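Local coordinates for protein tapirin (Caldicellulosiruptor hydrothermalis, PDB 6N2C) that probably binds cellulose and so mediates adhesion of the bacterium to plant biomass, through a zinc-carrying beta-helical C-terminal domain, at residues A[373-378]-A[391-396]; A[354-359]-A[440-445]; A[464-469]-A[534-539]; A[469-474]-A[566-571]; A[271-276]-A[290-295]. All coordinates share one frame; numbering follows the deposited sequence. Where two conformers were deposited one is given.

Overall arrangement
Five contacts sample one parallel beta-helix and the loops laid along it. Contacts 1 and 5 both join strands of successive coils, their centres about 24 Å apart. Contact 2 touches contact 1 and brings the loop 440-445 against the neighbouring strand 354-356; their centres are about 9 Å apart, and the backbone of Y377 meets that of V355 and A357. Contacts 3 and 4, centres about 8 Å apart, share D469 and lie beyond the chain's centre, their centres about 50 and 56 Å from that of contact 1. None lies at the zinc site of H530, D532 and E551, although strand 534-537 of contact 3 follows closely after two of those ligands.

Contact 1 (A[373-378]-A[391-396]); sequences DTVLYC and VKKIVC
L376 pushes its methyl CD1 into the branched flank of V391, reaching CG1 at 3.6 Å; the two side chains cross at about a right angle. The leucine's CG lies anti to its own carbonyl carbon (chi1 -59°), and from there CD1 turns back toward the neighbouring coil. Further along the same buried face, I394 follows beside L376, and the sulfur of C378 rests 4.1 Å from CB of C396. This stacking of like positions is the mark of a parallel beta-helix, in which strands 374-378 and 393-396 belong to successive coils and run 10° from parallel. Their ladder includes a bond of 2.8 Å from V395 N to L376 O, whereas T374 O takes K392 N and, weakly, K393 N where the chain turns its corner. On the other face V395 lies alongside Y377, its fork against the CD2-CE2 bond of the ring: CB stands 3.7 Å from CD2, and CG2 meets CE2. V375 fills the step between two lysines, CG1 beside K393 CB and CG2 3.9 Å from K392 CE. K393 runs on, extended, to a water also within reach of Y377 OH and to a salt bridge with E418. K392 instead bends at chi3 (85°), bringing NZ 2.9 Å from D373 OD1 in a salt bridge that meets the carboxylate from above its plane; D373 OD2 is bonded to G352 N.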
# COMPACT_ATOMS: atom_id res chain seq x y z
N ASP A 373 -11.18 -14.35 -21.74
CA ASP A 373 -11.92 -13.20 -22.25
C ASP A 373 -11.12 -11.91 -22.39
O ASP A 373 -11.67 -10.83 -22.76
CB ASP A 373 -13.19 -12.89 -21.39
CG ASP A 373 -14.14 -11.94 -22.08
OD1 ASP A 373 -14.37 -12.12 -23.33
OD2 ASP A 373 -14.63 -10.95 -21.47
N THR A 374 -9.81 -11.99 -22.19
CA THR A 374 -9.05 -10.74 -22.04
C THR A 374 -8.44 -10.34 -23.34
O THR A 374 -7.90 -11.22 -24.09
CB THR A 374 -7.95 -10.94 -20.96
OG1 THR A 374 -8.54 -11.31 -19.74
CG2 THR A 374 -7.03 -9.69 -20.74
N VAL A 375 -8.42 -9.00 -23.56
CA VAL A 375 -7.67 -8.42 -24.60
C VAL A 375 -6.36 -7.85 -24.04
O VAL A 375 -6.40 -7.12 -23.05
CB VAL A 375 -8.47 -7.31 -25.30
CG1 VAL A 375 -7.70 -6.74 -26.45
CG2 VAL A 375 -9.82 -7.85 -25.74
N LEU A 376 -5.23 -8.15 -24.67
CA LEU A 376 -3.93 -7.65 -24.29
C LEU A 376 -3.38 -6.75 -25.40
O LEU A 376 -3.35 -7.16 -26.59
CB LEU A 376 -2.97 -8.78 -23.96
CG LEU A 376 -3.52 -9.64 -22.81
CD1 LEU A 376 -4.23 -10.86 -23.35
CD2 LEU A 376 -2.47 -10.05 -21.82
N TYR A 377 -2.95 -5.55 -25.03
CA TYR A 377 -2.33 -4.61 -25.93
C TYR A 377 -0.86 -4.42 -25.50
O TYR A 377 -0.60 -4.14 -24.33
CB TYR A 377 -3.03 -3.21 -25.85
CG TYR A 377 -4.44 -3.17 -26.22
CD1 TYR A 377 -5.44 -3.47 -25.35
CD2 TYR A 377 -4.79 -2.82 -27.52
CE1 TYR A 377 -6.76 -3.46 -25.71
CE2 TYR A 377 -6.10 -2.78 -27.90
CZ TYR A 377 -7.08 -3.07 -27.02
OH TYR A 377 -8.39 -3.06 -27.43
N CYS A 378 0.07 -4.58 -26.44
CA CYS A 378 1.46 -4.31 -26.21
C CYS A 378 2.17 -3.65 -27.39
O CYS A 378 1.75 -3.78 -28.57
CB CYS A 378 2.22 -5.57 -25.70
SG CYS A 378 2.27 -6.86 -26.96
N VAL A 391 -6.14 -16.54 -24.11
CA VAL A 391 -6.67 -15.22 -24.15
C VAL A 391 -7.60 -15.02 -25.29
O VAL A 391 -7.73 -15.92 -26.16
CB VAL A 391 -5.56 -14.16 -24.21
CG1 VAL A 391 -4.57 -14.40 -23.09
CG2 VAL A 391 -4.77 -14.23 -25.51
N LYS A 392 -8.27 -13.87 -25.32
CA LYS A 392 -9.17 -13.59 -26.45
C LYS A 392 -8.46 -12.92 -27.61
O LYS A 392 -8.64 -13.32 -28.76
CB LYS A 392 -10.33 -12.78 -25.95
CG LYS A 392 -11.38 -12.45 -27.01
CD LYS A 392 -12.70 -12.00 -26.40
CE LYS A 392 -12.71 -10.52 -26.08
NZ LYS A 392 -13.95 -10.14 -25.34
N LYS A 393 -7.74 -11.84 -27.36
CA LYS A 393 -7.06 -11.11 -28.42
C LYS A 393 -5.77 -10.49 -27.93
O LYS A 393 -5.68 -10.04 -26.79
CB LYS A 393 -7.96 -9.98 -29.01
CG LYS A 393 -7.39 -9.17 -30.16
CD LYS A 393 -8.36 -8.09 -30.63
CE LYS A 393 -7.92 -7.50 -31.95
NZ LYS A 393 -8.85 -6.37 -32.35
N ILE A 394 -4.76 -10.49 -28.80
CA ILE A 394 -3.53 -9.75 -28.53
C ILE A 394 -3.37 -8.77 -29.68
O ILE A 394 -3.49 -9.12 -30.87
CB ILE A 394 -2.32 -10.66 -28.41
CG1 ILE A 394 -2.53 -11.70 -27.31
CG2 ILE A 394 -1.01 -9.90 -28.28
CD1 ILE A 394 -1.44 -12.77 -27.21
N VAL A 395 -3.01 -7.55 -29.33
CA VAL A 395 -2.67 -6.50 -30.26
C VAL A 395 -1.24 -6.16 -30.03
O VAL A 395 -0.88 -5.79 -28.93
CB VAL A 395 -3.58 -5.26 -30.01
CG1 VAL A 395 -3.16 -4.09 -30.88
CG2 VAL A 395 -5.00 -5.63 -30.32
N CYS A 396 -0.37 -6.23 -31.04
CA CYS A 396 1.00 -5.91 -30.85
C CYS A 396 1.34 -4.83 -31.93
O CYS A 396 1.33 -5.14 -33.12
CB CYS A 396 1.92 -7.13 -31.02
SG CYS A 396 3.66 -6.72 -30.92
O HOH W 1 -8.95 -4.21 -30.39

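Contact 2 (A[354-359]-A[440-445]); sequences VVYANN and VNFQIP
Y356 and I444 mark the nearest backbone approach, 6.5 Å between their CA atoms, and no hydrogen bond ties the irregular segment 440-445 to strand 354-356. The strand belongs to a parallel beta-helix, and the loop between strand 434-436 and helix 451-457 runs back along the outside of its coils, meeting it here almost wholly through side chains. P445 lies across the Y356 ring at about a right angle: its CD sits over one face, 3.9 Å from the centroid and 19° off the normal, a CH-pi contact displaced toward the phenolic end, where CZ is the nearest ring atom. I444 slides past the tyrosine in the opposite direction, CG2 3.7 Å from Y356 CB and CG1 close to CD1. F442 approaches the rim of the same ring, its CD2 lying 4.2 Å from Y356 CD1, near the tyrosine's plane. The ring of Y377, from the next coil, meets both aromatics, inclined by about 15° to that of Y356. Replacing Y356 with an alanine would probably leave P445 CD without an aromatic face and open a gap between I444 and F442. The phenylalanine's position depends on its first torsion (chi1 62°), which sets CG between its backbone N and carbonyl carbon. The far end of its ring then presents an edge to the backbone of the strand's continuation, with F442 CZ 3.8 Å from A357 O.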
# COMPACT_ATOMS: atom_id res chain seq x y z
N VAL A 354 -8.84 -6.03 -19.37
CA VAL A 354 -7.95 -5.59 -20.43
C VAL A 354 -6.58 -5.37 -19.80
O VAL A 354 -6.50 -4.84 -18.72
CB VAL A 354 -8.48 -4.23 -21.06
CG1 VAL A 354 -7.58 -3.75 -22.15
CG2 VAL A 354 -9.88 -4.43 -21.59
N VAL A 355 -5.54 -5.69 -20.55
CA VAL A 355 -4.17 -5.46 -20.14
C VAL A 355 -3.49 -4.58 -21.15
O VAL A 355 -3.58 -4.87 -22.38
CB VAL A 355 -3.43 -6.81 -20.04
CG1 VAL A 355 -1.90 -6.58 -19.89
CG2 VAL A 355 -4.02 -7.62 -18.94
N TYR A 356 -2.94 -3.44 -20.71
CA TYR A 356 -2.07 -2.59 -21.51
C TYR A 356 -0.61 -2.63 -21.05
O TYR A 356 -0.33 -2.55 -19.87
CB TYR A 356 -2.53 -1.14 -21.41
CG TYR A 356 -3.97 -0.88 -21.85
CD1 TYR A 356 -4.28 -0.63 -23.22
CD2 TYR A 356 -4.98 -0.84 -20.94
CE1 TYR A 356 -5.62 -0.41 -23.58
CE2 TYR A 356 -6.27 -0.54 -21.31
CZ TYR A 356 -6.58 -0.34 -22.62
OH TYR A 356 -7.87 -0.11 -22.97
N ALA A 357 0.28 -2.76 -21.99
CA ALA A 357 1.69 -2.78 -21.75
C ALA A 357 2.49 -2.15 -22.85
O ALA A 357 2.08 -1.92 -24.00
CB ALA A 357 2.15 -4.25 -21.59
N ASN A 358 3.68 -1.74 -22.45
CA ASN A 358 4.76 -1.42 -23.38
C ASN A 358 5.39 -2.77 -23.82
O ASN A 358 4.96 -3.34 -24.80
CB ASN A 358 5.74 -0.48 -22.71
CG ASN A 358 6.88 -0.11 -23.61
OD1 ASN A 358 6.68 0.04 -24.80
ND2 ASN A 358 8.06 0.04 -23.06
N ASN A 359 6.34 -3.33 -23.05
CA ASN A 359 6.86 -4.66 -23.32
C ASN A 359 6.10 -5.70 -22.56
O ASN A 359 5.77 -5.53 -21.39
CB ASN A 359 8.35 -4.74 -23.03
CG ASN A 359 9.12 -3.77 -23.90
OD1 ASN A 359 8.82 -3.60 -25.09
ND2 ASN A 359 10.05 -3.07 -23.31
N VAL A 440 -1.64 -0.94 -36.99
CA VAL A 440 -2.29 -1.21 -35.72
C VAL A 440 -1.60 -0.34 -34.64
O VAL A 440 -0.37 -0.08 -34.66
CB VAL A 440 -2.33 -2.73 -35.32
CG1 VAL A 440 -0.95 -3.17 -34.94
CG2 VAL A 440 -3.28 -2.91 -34.19
N ASN A 441 -2.46 0.31 -33.82
CA ASN A 441 -1.94 1.26 -32.85
C ASN A 441 -2.89 1.36 -31.70
O ASN A 441 -4.04 1.08 -31.83
CB ASN A 441 -1.70 2.67 -33.46
CG ASN A 441 -3.02 3.35 -33.81
OD1 ASN A 441 -3.63 4.05 -32.99
ND2 ASN A 441 -3.56 3.04 -35.02
N PHE A 442 -2.37 1.76 -30.53
CA PHE A 442 -3.24 2.04 -29.39
C PHE A 442 -2.53 3.05 -28.47
O PHE A 442 -1.30 3.16 -28.41
CB PHE A 442 -3.63 0.75 -28.59
CG PHE A 442 -2.45 0.06 -27.99
CD1 PHE A 442 -1.64 -0.73 -28.80
CD2 PHE A 442 -2.09 0.26 -26.66
CE1 PHE A 442 -0.53 -1.39 -28.29
CE2 PHE A 442 -0.98 -0.37 -26.15
CZ PHE A 442 -0.17 -1.17 -26.98
N GLN A 443 -3.33 3.76 -27.73
CA GLN A 443 -2.87 4.83 -26.86
C GLN A 443 -3.45 4.47 -25.49
O GLN A 443 -4.62 4.40 -25.32
CB GLN A 443 -3.35 6.27 -27.32
CG GLN A 443 -2.70 6.84 -28.58
CD GLN A 443 -3.21 6.14 -29.80
OE1 GLN A 443 -4.39 6.16 -30.02
NE2 GLN A 443 -2.33 5.46 -30.56
N ILE A 444 -2.57 4.17 -24.52
CA ILE A 444 -3.07 3.58 -23.29
C ILE A 444 -3.77 4.65 -22.46
O ILE A 444 -3.14 5.67 -22.21
CB ILE A 444 -1.88 3.04 -22.50
CG1 ILE A 444 -1.28 1.88 -23.25
CG2 ILE A 444 -2.36 2.58 -21.10
CD1 ILE A 444 0.10 1.46 -22.77
N PRO A 445 -4.99 4.41 -21.99
CA PRO A 445 -5.78 5.44 -21.27
C PRO A 445 -5.48 5.42 -19.74
O PRO A 445 -6.29 4.99 -18.94
CB PRO A 445 -7.17 5.01 -21.52
CG PRO A 445 -7.09 3.50 -21.60
CD PRO A 445 -5.81 3.23 -22.30

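Contact 3 (A[464-469]-A[534-539]); sequences NWIRLD and VLIANG
Strand 534-537, in the coil of the beta-helix that follows the zinc ligands H530 and D532, presents I536 to the loop segment 464-469. CG2 of I536 is touched by two methyl groups at once, CD1 of I466 at 3.8 Å and CD2 of L468 at 3.9 Å, the leucine crossing the isoleucine at about a right angle. F189 of the adjacent strand 186-190 packs on all three. L468 straddles the end of the strand: while CD2 faces I536, CD1 reaches the peptide that leaves A537, 3.5 Å from N538 N. Here the loop lies along the outside of the solenoid, just where the strand gives way to a corner. The contact turns polar at that corner. A water accepts from N538 ND2 at 3.1 Å and donates to D469 OD1 at 3.0 Å, linking an amide and a carboxylate whose planes stand 75° apart. The other end of the asparagine amide, OD1, is hydrogen-bonded to S191 OG and packs 3.8 Å from L468 CB. An alanine in place of N538 would probably leave the S191 hydroxyl without this partner, break the water link to D469, and uncover the flank of L468.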
# COMPACT_ATOMS: atom_id res chain seq x y z
N ASN A 464 1.42 22.47 6.85
CA ASN A 464 0.42 23.46 6.86
C ASN A 464 -0.55 23.28 8.02
O ASN A 464 -1.12 24.26 8.51
CB ASN A 464 -0.40 23.50 5.55
CG ASN A 464 0.21 24.41 4.51
OD1 ASN A 464 1.44 24.53 4.38
ND2 ASN A 464 -0.71 24.96 3.60
N TRP A 465 -0.78 22.03 8.46
CA TRP A 465 -1.78 21.68 9.44
C TRP A 465 -1.30 21.14 10.80
O TRP A 465 -2.06 21.06 11.80
CB TRP A 465 -2.77 20.66 8.75
CG TRP A 465 -3.37 21.24 7.53
CD1 TRP A 465 -4.38 22.09 7.46
CD2 TRP A 465 -2.90 21.04 6.16
NE1 TRP A 465 -4.63 22.42 6.14
CE2 TRP A 465 -3.73 21.79 5.33
CE3 TRP A 465 -1.87 20.29 5.58
CZ2 TRP A 465 -3.58 21.81 3.94
CZ3 TRP A 465 -1.68 20.32 4.23
CH2 TRP A 465 -2.52 21.11 3.41
N ILE A 466 -0.06 20.72 10.89
CA ILE A 466 0.48 20.22 12.12
C ILE A 466 1.91 20.72 12.22
O ILE A 466 2.77 20.44 11.39
CB ILE A 466 0.36 18.66 12.34
CG1 ILE A 466 0.88 18.30 13.69
CG2 ILE A 466 1.01 17.85 11.24
CD1 ILE A 466 0.62 16.91 14.22
N ARG A 467 2.21 21.37 13.35
CA ARG A 467 3.47 22.17 13.47
C ARG A 467 4.04 21.89 14.84
O ARG A 467 3.85 22.71 15.78
CB ARG A 467 3.18 23.66 13.31
CG ARG A 467 2.66 23.93 11.93
CD ARG A 467 2.39 25.37 11.65
NE ARG A 467 1.70 25.52 10.42
CZ ARG A 467 1.19 26.67 9.99
NH1 ARG A 467 1.47 27.84 10.62
NH2 ARG A 467 0.40 26.67 8.91
N LEU A 468 4.77 20.78 14.98
CA LEU A 468 5.29 20.42 16.27
C LEU A 468 6.34 21.41 16.77
O LEU A 468 6.58 21.53 17.96
CB LEU A 468 5.71 18.97 16.35
CG LEU A 468 4.58 17.98 16.04
CD1 LEU A 468 5.09 16.53 16.01
CD2 LEU A 468 3.38 18.16 16.95
N ASP A 469 6.95 22.17 15.86
CA ASP A 469 7.90 23.21 16.27
C ASP A 469 7.23 24.38 16.94
O ASP A 469 7.96 25.24 17.49
CB ASP A 469 8.72 23.70 15.08
CG ASP A 469 9.81 22.70 14.66
OD1 ASP A 469 10.14 21.74 15.39
OD2 ASP A 469 10.41 22.93 13.61
N VAL A 534 -3.77 8.95 21.77
CA VAL A 534 -3.11 9.46 20.58
C VAL A 534 -1.61 9.61 20.99
O VAL A 534 -1.29 10.08 22.10
CB VAL A 534 -3.72 10.83 20.13
CG1 VAL A 534 -2.90 11.59 19.23
CG2 VAL A 534 -5.17 10.76 19.72
N LEU A 535 -0.71 9.29 20.06
CA LEU A 535 0.74 9.51 20.24
C LEU A 535 1.27 10.23 19.01
O LEU A 535 1.16 9.69 17.88
CB LEU A 535 1.47 8.20 20.44
CG LEU A 535 1.06 7.31 21.59
CD1 LEU A 535 1.77 5.93 21.49
CD2 LEU A 535 1.21 7.92 22.96
N ILE A 536 1.80 11.46 19.24
CA ILE A 536 2.19 12.42 18.16
C ILE A 536 3.56 12.87 18.56
O ILE A 536 3.74 13.50 19.63
CB ILE A 536 1.22 13.58 18.03
CG1 ILE A 536 -0.15 13.01 17.57
CG2 ILE A 536 1.76 14.61 17.05
CD1 ILE A 536 -1.25 14.02 17.50
N ALA A 537 4.51 12.57 17.67
CA ALA A 537 5.95 12.85 17.97
C ALA A 537 6.69 13.40 16.81
O ALA A 537 6.48 13.05 15.63
CB ALA A 537 6.63 11.61 18.53
N ASN A 538 7.57 14.38 17.11
CA ASN A 538 8.46 14.88 16.03
C ASN A 538 9.61 13.92 15.84
O ASN A 538 10.11 13.80 14.71
CB ASN A 538 9.00 16.23 16.44
CG ASN A 538 9.26 17.13 15.27
OD1 ASN A 538 8.46 17.25 14.32
ND2 ASN A 538 10.32 17.92 15.43
N GLY A 539 10.03 13.21 16.89
CA GLY A 539 10.98 12.15 16.76
C GLY A 539 10.27 10.85 16.51
O GLY A 539 9.07 10.84 16.30
O HOH W 2 11.49 19.91 13.38

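Contact 4 (A[469-474]-A[566-571]); sequences DNIVED and KNIIKI
N470 reaches with its amide to the backbone of N567, ND2 donating to the carbonyl O at 2.8 Å with an N-H...O angle of 172°. The acceptor lies in the plane of the asparagine amide, but the donor stands well above the carbonyl plane, 55° out of it, so the bond is straight at the hydrogen while coming in over the carbonyl group. The CB of N470 also rests 3.7 Å from K566 O. A single water bridges the two backbones nearby, donating to N470 O at 3.1 Å and to K566 O at 2.9 Å. K566 O and N567 O belong to the turn that ends helix 557-565 in a Schellman motif, with N567 at positive phi as the C-prime residue, I568 N bonded to L563 O and N567 N to L564 O; the loop 469-474 thus packs on the helix exit. Beyond the turn, I568 carries the apolar half. Its CG1 lies 3.7 Å from N470 O, and CD1 presses on I471 CG1 at 3.6 Å, the two isoleucines crossing at about a right angle, with L563 of the helix also against I568 and V487 of strand 483-488 against I471.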
# COMPACT_ATOMS: atom_id res chain seq x y z
N ASP A 469 6.95 22.17 15.86
CA ASP A 469 7.90 23.21 16.27
C ASP A 469 7.23 24.38 16.94
O ASP A 469 7.96 25.24 17.49
CB ASP A 469 8.72 23.70 15.08
CG ASP A 469 9.81 22.70 14.66
OD1 ASP A 469 10.14 21.74 15.39
OD2 ASP A 469 10.41 22.93 13.61
N ASN A 470 5.88 24.46 16.92
CA ASN A 470 5.14 25.47 17.62
C ASN A 470 4.95 25.09 19.10
O ASN A 470 4.27 25.83 19.81
CB ASN A 470 3.85 25.84 16.95
CG ASN A 470 4.08 26.65 15.71
OD1 ASN A 470 5.22 27.19 15.52
ND2 ASN A 470 3.04 26.85 14.89
N ILE A 471 5.50 23.96 19.56
CA ILE A 471 5.51 23.63 20.97
C ILE A 471 6.73 24.36 21.57
O ILE A 471 7.86 23.89 21.37
CB ILE A 471 5.63 22.13 21.23
CG1 ILE A 471 4.48 21.33 20.62
CG2 ILE A 471 5.75 21.85 22.68
CD1 ILE A 471 4.78 19.89 20.53
N VAL A 472 6.48 25.49 22.27
CA VAL A 472 7.56 26.29 22.90
C VAL A 472 7.48 26.24 24.41
O VAL A 472 8.33 26.82 25.09
CB VAL A 472 7.57 27.74 22.34
CG1 VAL A 472 7.75 27.68 20.84
CG2 VAL A 472 6.29 28.50 22.70
N GLU A 473 6.44 25.59 24.94
CA GLU A 473 6.22 25.41 26.38
C GLU A 473 5.70 24.02 26.62
O GLU A 473 5.04 23.44 25.73
CB GLU A 473 5.19 26.45 26.93
CG GLU A 473 3.70 26.18 26.73
CD GLU A 473 2.78 27.18 27.48
OE1 GLU A 473 3.32 28.16 28.11
OE2 GLU A 473 1.51 27.00 27.45
N ASP A 474 5.95 23.48 27.80
CA ASP A 474 5.27 22.27 28.20
C ASP A 474 3.85 22.58 28.73
O ASP A 474 3.61 23.67 29.34
CB ASP A 474 6.02 21.56 29.32
CG ASP A 474 7.37 21.04 28.90
OD1 ASP A 474 7.69 20.93 27.68
OD2 ASP A 474 8.13 20.67 29.81
N LYS A 566 -2.27 27.51 20.22
CA LYS A 566 -0.86 27.62 20.01
C LYS A 566 -0.42 27.36 18.59
O LYS A 566 0.78 27.44 18.29
CB LYS A 566 -0.10 26.75 20.96
CG LYS A 566 -0.35 26.90 22.45
CD LYS A 566 -0.33 28.37 22.93
CE LYS A 566 -0.26 28.44 24.43
NZ LYS A 566 -0.66 29.79 24.88
N ASN A 567 -1.36 27.18 17.68
CA ASN A 567 -1.13 26.84 16.30
C ASN A 567 -0.20 25.62 16.15
O ASN A 567 0.56 25.50 15.15
CB ASN A 567 -0.54 28.01 15.47
CG ASN A 567 -1.48 29.23 15.29
OD1 ASN A 567 -1.02 30.24 14.76
ND2 ASN A 567 -2.76 29.12 15.62
N ILE A 568 -0.30 24.66 17.09
CA ILE A 568 0.40 23.41 16.94
C ILE A 568 -0.39 22.54 15.94
O ILE A 568 0.18 21.72 15.21
CB ILE A 568 0.59 22.72 18.32
CG1 ILE A 568 1.49 23.51 19.17
CG2 ILE A 568 1.11 21.28 18.16
CD1 ILE A 568 1.37 23.24 20.63
N ILE A 569 -1.70 22.73 15.90
CA ILE A 569 -2.51 22.25 14.78
C ILE A 569 -3.33 23.36 14.24
O ILE A 569 -3.65 24.32 14.92
CB ILE A 569 -3.38 21.01 15.19
CG1 ILE A 569 -4.39 21.40 16.29
CG2 ILE A 569 -2.47 19.87 15.62
CD1 ILE A 569 -5.41 20.33 16.66
N LYS A 570 -3.64 23.25 12.96
CA LYS A 570 -4.57 24.17 12.28
C LYS A 570 -5.57 23.27 11.59
O LYS A 570 -5.13 22.30 10.87
CB LYS A 570 -3.79 25.06 11.25
CG LYS A 570 -2.96 26.18 11.89
CD LYS A 570 -2.87 27.46 11.02
CE LYS A 570 -2.24 28.59 11.80
NZ LYS A 570 -2.09 29.82 10.94
N ILE A 571 -6.85 23.62 11.71
CA ILE A 571 -7.93 22.86 11.07
C ILE A 571 -8.58 23.75 10.06
O ILE A 571 -9.05 24.85 10.42
CB ILE A 571 -8.96 22.32 12.08
CG1 ILE A 571 -8.29 21.39 13.11
CG2 ILE A 571 -10.11 21.60 11.34
CD1 ILE A 571 -9.19 21.12 14.31
O HOH W 3 3.07 28.67 19.67

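Contact 5 (A[271-276]-A[290-295]); sequences NSLLFS and ANALFC
The carbonyl oxygen of L274 is gripped twice from the next coil, by F294 N at 2.9 Å and by the CA-H of L293, with L293 CA 3.2 Å from L274 O; it also sits at the edge of the F294 ring. L274 N bonds in turn to A292 O, and S276 N to F294 O, giving the parallel ladder of a beta-helix. On one face F294 CB lies over the F275 ring, 3.8 Å from its centroid in a CH-pi contact. The rings themselves are slid apart, centroids 4.9 Å and planes 26° apart, and barely overlap. L273, with CG anti to its backbone N (chi1 179°), reaches CD1 to the CD1-CE1 side of the F294 ring at 3.6 Å, and I453 of helix 451-457 packs on L273 and F275. The face behind pairs L274 CD2 with L293 CD1 at 4.0 Å. Buried peptide groups thus find their partners in neighbouring coils, so that leucine and phenylalanine side chains can pack on the two faces of the paired strands.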
# COMPACT_ATOMS: atom_id res chain seq x y z
N ASN A 271 -9.12 -0.90 0.41
CA ASN A 271 -10.51 -0.79 -0.13
C ASN A 271 -10.75 0.43 -0.99
O ASN A 271 -11.82 0.60 -1.49
CB ASN A 271 -11.50 -0.91 0.99
CG ASN A 271 -11.41 -2.23 1.63
OD1 ASN A 271 -11.30 -3.21 0.91
ND2 ASN A 271 -11.41 -2.29 2.91
N SER A 272 -9.79 1.26 -1.22
CA SER A 272 -9.97 2.28 -2.30
C SER A 272 -8.72 2.54 -3.05
O SER A 272 -8.71 2.35 -4.25
CB SER A 272 -10.52 3.57 -1.65
OG SER A 272 -10.54 4.65 -2.55
N LEU A 273 -7.64 2.95 -2.41
CA LEU A 273 -6.43 3.35 -3.15
C LEU A 273 -5.18 2.86 -2.43
O LEU A 273 -5.02 3.16 -1.23
CB LEU A 273 -6.38 4.89 -3.25
CG LEU A 273 -5.19 5.54 -3.96
CD1 LEU A 273 -4.90 4.95 -5.35
CD2 LEU A 273 -5.28 7.07 -4.06
N LEU A 274 -4.26 2.22 -3.18
CA LEU A 274 -2.92 1.82 -2.66
C LEU A 274 -1.98 2.44 -3.60
O LEU A 274 -2.04 2.15 -4.83
CB LEU A 274 -2.81 0.27 -2.71
CG LEU A 274 -1.51 -0.33 -2.27
CD1 LEU A 274 -1.30 0.06 -0.82
CD2 LEU A 274 -1.58 -1.82 -2.36
N PHE A 275 -1.08 3.31 -3.11
CA PHE A 275 -0.22 4.08 -3.98
C PHE A 275 1.17 4.07 -3.41
O PHE A 275 1.35 4.50 -2.27
CB PHE A 275 -0.74 5.55 -4.07
CG PHE A 275 -0.19 6.34 -5.17
CD1 PHE A 275 1.16 6.72 -5.19
CD2 PHE A 275 -1.00 6.72 -6.26
CE1 PHE A 275 1.69 7.46 -6.25
CE2 PHE A 275 -0.46 7.45 -7.28
CZ PHE A 275 0.86 7.80 -7.30
N SER A 276 2.17 3.70 -4.22
CA SER A 276 3.55 3.84 -3.80
C SER A 276 4.36 4.42 -4.94
O SER A 276 4.13 4.09 -6.09
CB SER A 276 4.18 2.53 -3.35
OG SER A 276 5.47 2.73 -2.79
N ALA A 290 -6.67 -5.31 -3.52
CA ALA A 290 -6.74 -3.90 -3.82
C ALA A 290 -7.88 -3.56 -4.77
O ALA A 290 -8.38 -4.38 -5.54
CB ALA A 290 -5.44 -3.46 -4.44
N ASN A 291 -8.28 -2.30 -4.73
CA ASN A 291 -9.17 -1.74 -5.74
C ASN A 291 -8.33 -1.03 -6.77
O ASN A 291 -8.03 -1.63 -7.80
CB ASN A 291 -10.25 -0.87 -5.06
CG ASN A 291 -11.27 -1.67 -4.23
OD1 ASN A 291 -11.47 -2.92 -4.35
ND2 ASN A 291 -11.95 -0.94 -3.32
N ALA A 292 -7.86 0.22 -6.53
CA ALA A 292 -6.90 0.85 -7.41
C ALA A 292 -5.52 0.74 -6.77
O ALA A 292 -5.36 1.03 -5.58
CB ALA A 292 -7.29 2.33 -7.63
N LEU A 293 -4.52 0.42 -7.60
CA LEU A 293 -3.16 0.27 -7.15
C LEU A 293 -2.26 0.99 -8.15
O LEU A 293 -2.31 0.77 -9.36
CB LEU A 293 -2.85 -1.26 -7.07
CG LEU A 293 -1.46 -1.65 -6.60
CD1 LEU A 293 -1.49 -3.11 -6.15
CD2 LEU A 293 -0.37 -1.47 -7.59
N PHE A 294 -1.41 1.89 -7.62
CA PHE A 294 -0.41 2.52 -8.40
C PHE A 294 0.96 2.20 -7.77
O PHE A 294 1.10 2.30 -6.56
CB PHE A 294 -0.52 4.07 -8.37
CG PHE A 294 -1.75 4.67 -9.00
CD1 PHE A 294 -2.98 4.51 -8.38
CD2 PHE A 294 -1.65 5.54 -10.11
CE1 PHE A 294 -4.11 5.17 -8.89
CE2 PHE A 294 -2.77 6.17 -10.58
CZ PHE A 294 -3.98 5.98 -9.98
N CYS A 295 2.00 1.87 -8.56
CA CYS A 295 3.31 1.69 -7.98
C CYS A 295 4.36 1.83 -9.04
O CYS A 295 4.01 1.85 -10.21
CB CYS A 295 3.46 0.37 -7.15
SG CYS A 295 3.34 -1.08 -8.27
O HOH W 4 -13.42 -2.39 -1.61